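Local coordinates for protein beta-lactamase (Chitinophaga pinensis, PDB 6N36) that probably hydrolyses the amide bond of beta-lactam rings, as a two-zinc enzyme of the metallo-beta-lactamase superfamily, at residues His160-Asn165 / Pro198-Val203. Sequence-based numbering, arbitrary orientation. Where two conformers were deposited one is given.
Sequences HTPGAN and PLYPEV. With ZN (zinc ion), chain C.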
ATOM      1  N   HIS A 160      -4.479  -1.836  11.214  1.00 17.88           N
ATOM      2  CA  HIS A 160      -4.695  -0.465  10.666  1.00 17.82           C
ATOM      3  C   HIS A 160      -6.021  -0.446   9.885  1.00 19.96           C
ATOM      4  O   HIS A 160      -6.830   0.471  10.060  1.00 19.74           O
ATOM      5  CB  HIS A 160      -3.486  -0.099   9.805  1.00 18.93           C
ATOM      6  CG  HIS A 160      -3.572   1.278   9.327  1.00 18.68           C
ATOM      7  ND1 HIS A 160      -3.135   2.340  10.085  1.00 20.58           N
ATOM      8  CD2 HIS A 160      -4.085   1.786   8.194  1.00 20.39           C
ATOM      9  CE1 HIS A 160      -3.404   3.447   9.433  1.00 19.69           C
ATOM     10  NE2 HIS A 160      -3.979   3.156   8.289  1.00 18.57           N
ATOM     11  N   THR A 161      -6.318  -1.512   9.134  1.00 18.33           N
ATOM     12  CA  THR A 161      -7.657  -1.907   8.718  1.00 17.92           C
ATOM     13  C   THR A 161      -7.735  -3.415   8.918  1.00 18.27           C
ATOM     14  O   THR A 161      -6.693  -4.059   9.004  1.00 18.46           O
ATOM     15  CB  THR A 161      -8.027  -1.612   7.268  1.00 18.79           C
ATOM     16  OG1 THR A 161      -7.134  -2.321   6.422  1.00 19.32           O
ATOM     17  CG2 THR A 161      -7.911  -0.140   6.954  1.00 18.80           C
ATOM     18  N   PRO A 162      -8.935  -3.993   8.995  1.00 19.47           N
ATOM     19  CA  PRO A 162      -9.017  -5.445   9.144  1.00 19.43           C
ATOM     20  C   PRO A 162      -8.263  -6.159   8.018  1.00 20.31           C
ATOM     21  O   PRO A 162      -7.742  -7.314   8.256  1.00 21.09           O
ATOM     22  CB  PRO A 162     -10.520  -5.694   9.126  1.00 21.25           C
ATOM     23  CG  PRO A 162     -11.071  -4.458   9.763  1.00 22.45           C
ATOM     24  CD  PRO A 162     -10.268  -3.355   9.124  1.00 21.67           C
ATOM     25  N   GLY A 163      -8.316  -5.615   6.802  1.00 20.04           N
ATOM     26  CA  GLY A 163      -7.698  -6.259   5.623  1.00 21.04           C
ATOM     27  C   GLY A 163      -6.368  -5.661   5.225  1.00 20.58           C
ATOM     28  O   GLY A 163      -5.869  -5.955   4.089  1.00 20.66           O
ATOM     29  N   ALA A 164      -5.715  -4.894   6.075  1.00 18.96           N
ATOM     30  CA  ALA A 164      -4.374  -4.369   5.782  1.00 18.47           C
ATOM     31  C   ALA A 164      -3.412  -5.510   5.483  1.00 18.21           C
ATOM     32  O   ALA A 164      -3.500  -6.652   6.086  1.00 18.86           O
ATOM     33  CB  ALA A 164      -3.842  -3.477   6.867  1.00 17.84           C
ATOM     34  N   ASN A 165      -2.562  -5.293   4.481  1.00 17.49           N
ATOM     35  CA  ASN A 165      -1.690  -6.372   4.000  1.00 18.01           C
ATOM     36  C   ASN A 165      -0.435  -5.793   3.351  1.00 17.67           C
ATOM     37  O   ASN A 165      -0.391  -4.598   2.932  1.00 17.68           O
ATOM     38  CB  ASN A 165      -2.446  -7.312   3.085  1.00 18.68           C
ATOM     39  CG  ASN A 165      -3.199  -6.699   1.936  1.00 19.06           C
ATOM     40  OD1 ASN A 165      -4.078  -7.334   1.412  1.00 21.20           O
ATOM     41  ND2 ASN A 165      -2.780  -5.568   1.389  1.00 19.51           N
ATOM     42  N   PRO A 198     -15.892  -1.145  18.689  1.00 20.50           N
ATOM     43  CA  PRO A 198     -17.242  -1.664  18.411  1.00 21.26           C
ATOM     44  C   PRO A 198     -17.419  -2.300  17.021  1.00 21.77           C
ATOM     45  O   PRO A 198     -18.110  -3.314  16.903  1.00 21.96           O
ATOM     46  CB  PRO A 198     -18.089  -0.400  18.588  1.00 21.86           C
ATOM     47  CG  PRO A 198     -17.390   0.301  19.703  1.00 22.02           C
ATOM     48  CD  PRO A 198     -15.938   0.216  19.303  1.00 21.90           C
ATOM     49  N   LEU A 199     -16.866  -1.708  15.961  1.00 22.43           N
ATOM     50  CA  LEU A 199     -16.945  -2.300  14.611  1.00 23.63           C
ATOM     51  C   LEU A 199     -15.712  -3.161  14.284  1.00 23.83           C
ATOM     52  O   LEU A 199     -15.610  -3.657  13.143  1.00 26.49           O
ATOM     53  CB  LEU A 199     -17.105  -1.174  13.603  1.00 23.90           C
ATOM     54  CG  LEU A 199     -18.379  -0.354  13.723  1.00 25.04           C
ATOM     55  CD1 LEU A 199     -18.461   0.606  12.544  1.00 25.59           C
ATOM     56  CD2 LEU A 199     -19.628  -1.213  13.775  1.00 25.99           C
ATOM     57  N   TYR A 200     -14.803  -3.381  15.255  1.00 22.35           N
ATOM     58  CA  TYR A 200     -13.606  -4.243  15.085  1.00 20.68           C
ATOM     59  C   TYR A 200     -13.136  -4.814  16.407  1.00 21.04           C
ATOM     60  O   TYR A 200     -12.132  -4.391  17.002  1.00 19.65           O
ATOM     61  CB  TYR A 200     -12.559  -3.428  14.358  1.00 19.99           C
ATOM     62  CG  TYR A 200     -11.347  -4.145  13.848  1.00 18.99           C
ATOM     63  CD1 TYR A 200     -11.240  -5.532  13.790  1.00 19.04           C
ATOM     64  CD2 TYR A 200     -10.258  -3.416  13.443  1.00 18.82           C
ATOM     65  CE1 TYR A 200     -10.076  -6.126  13.319  1.00 19.88           C
ATOM     66  CE2 TYR A 200      -9.128  -3.988  12.923  1.00 18.94           C
ATOM     67  CZ  TYR A 200      -9.025  -5.370  12.870  1.00 19.26           C
ATOM     68  OH  TYR A 200      -7.883  -5.950  12.345  1.00 19.41           O
ATOM     69  N   PRO A 201     -13.881  -5.761  17.000  1.00 21.20           N
ATOM     70  CA  PRO A 201     -13.525  -6.256  18.325  1.00 21.34           C
ATOM     71  C   PRO A 201     -12.139  -6.916  18.367  1.00 21.67           C
ATOM     72  O   PRO A 201     -11.541  -6.842  19.455  1.00 23.23           O
ATOM     73  CB  PRO A 201     -14.620  -7.270  18.654  1.00 23.01           C
ATOM     74  CG  PRO A 201     -15.776  -6.853  17.786  1.00 23.66           C
ATOM     75  CD  PRO A 201     -15.201  -6.227  16.559  1.00 22.47           C
ATOM     76  N   GLU A 202     -11.639  -7.440  17.260  1.00 21.58           N
ATOM     77  CA  GLU A 202     -10.327  -8.155  17.271  0.60 23.11           C
ATOM     78  C   GLU A 202      -9.155  -7.214  16.996  1.00 21.93           C
ATOM     79  O   GLU A 202      -8.046  -7.704  16.803  1.00 22.24           O
ATOM     80  CB  GLU A 202     -10.385  -9.318  16.291  0.60 25.94           C
ATOM     81  CG  GLU A 202     -11.485 -10.294  16.645  0.60 29.27           C
ATOM     82  CD  GLU A 202     -11.350 -11.002  17.983  0.60 33.64           C
ATOM     83  OE1 GLU A 202     -10.551 -11.954  18.015  0.60 38.15           O
ATOM     84  OE2 GLU A 202     -12.057 -10.605  18.989  0.60 39.19           O
ATOM     85  N   VAL A 203      -9.388  -5.910  16.989  1.00 19.44           N
ATOM     86  CA  VAL A 203      -8.360  -4.957  16.555  1.00 18.94           C
ATOM     87  C   VAL A 203      -7.045  -5.157  17.327  1.00 18.53           C
ATOM     88  O   VAL A 203      -5.998  -5.150  16.671  1.00 20.22           O
ATOM     89  CB  VAL A 203      -8.874  -3.522  16.668  1.00 19.52           C
ATOM     90  CG1 VAL A 203      -9.248  -3.114  18.074  1.00 20.48           C
ATOM     91  CG2 VAL A 203      -7.881  -2.595  16.102  1.00 19.13           C
TER
HETATM   92 ZN    ZN C 502      -4.537   4.438   6.701  0.90 21.90          ZN
HETATM   93  O   HOH W   1      -2.232   5.014   6.286  1.00 27.52           O
HETATM   94  O   HOH W   2      -4.817   6.092   5.561  1.00 29.74           O
HETATM   95  O   HOH W   3      -4.621   6.083   8.237  1.00 28.90           O
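Pro162 lays its CG over one face of the Tyr200 ring, 3.7 Å from the ring centroid and only 10° off the ring normal, a CH-pi contact. The same CG comes closest to Tyr200 CE2, at 3.7 Å, while the phenol oxygen OH lies 3.4 Å from Pro162 CA. On the opposite face, CA of Val203 sits over the ring centre, so the ring is held between a proline and the first turn of helix 203-215. The bond from CA to CB of Tyr200 points at the proline loop, and with CG anti to the backbone N (chi1 -169°) the ring carries on to Pro162. Its hydroxyl hydrogen-bonds Asp206 of the same helix, which ties down the far end of the ring, and Tyr121 meets the ring edge-to-face.

The proline belongs to the HTPG sequence that follows strand 150-156 in this metallo-beta-lactamase fold, where a type I turn from Thr161 to Ala164 is closed by Ala164 N to Thr161 O at 3.2 Å. Immediately before the turn, His160 binds one of the two zinc ions through NE2, 2.1 Å away, in a site shared with His83 and His85 and completed by three waters. A hydrogen bond from ND1 to Ser187 O holds the imidazole at its other nitrogen and would probably make NE2 a stronger donor to the metal. Thr161 OG1 is hydrogen-bonded to Asp109, a second tether for the turn.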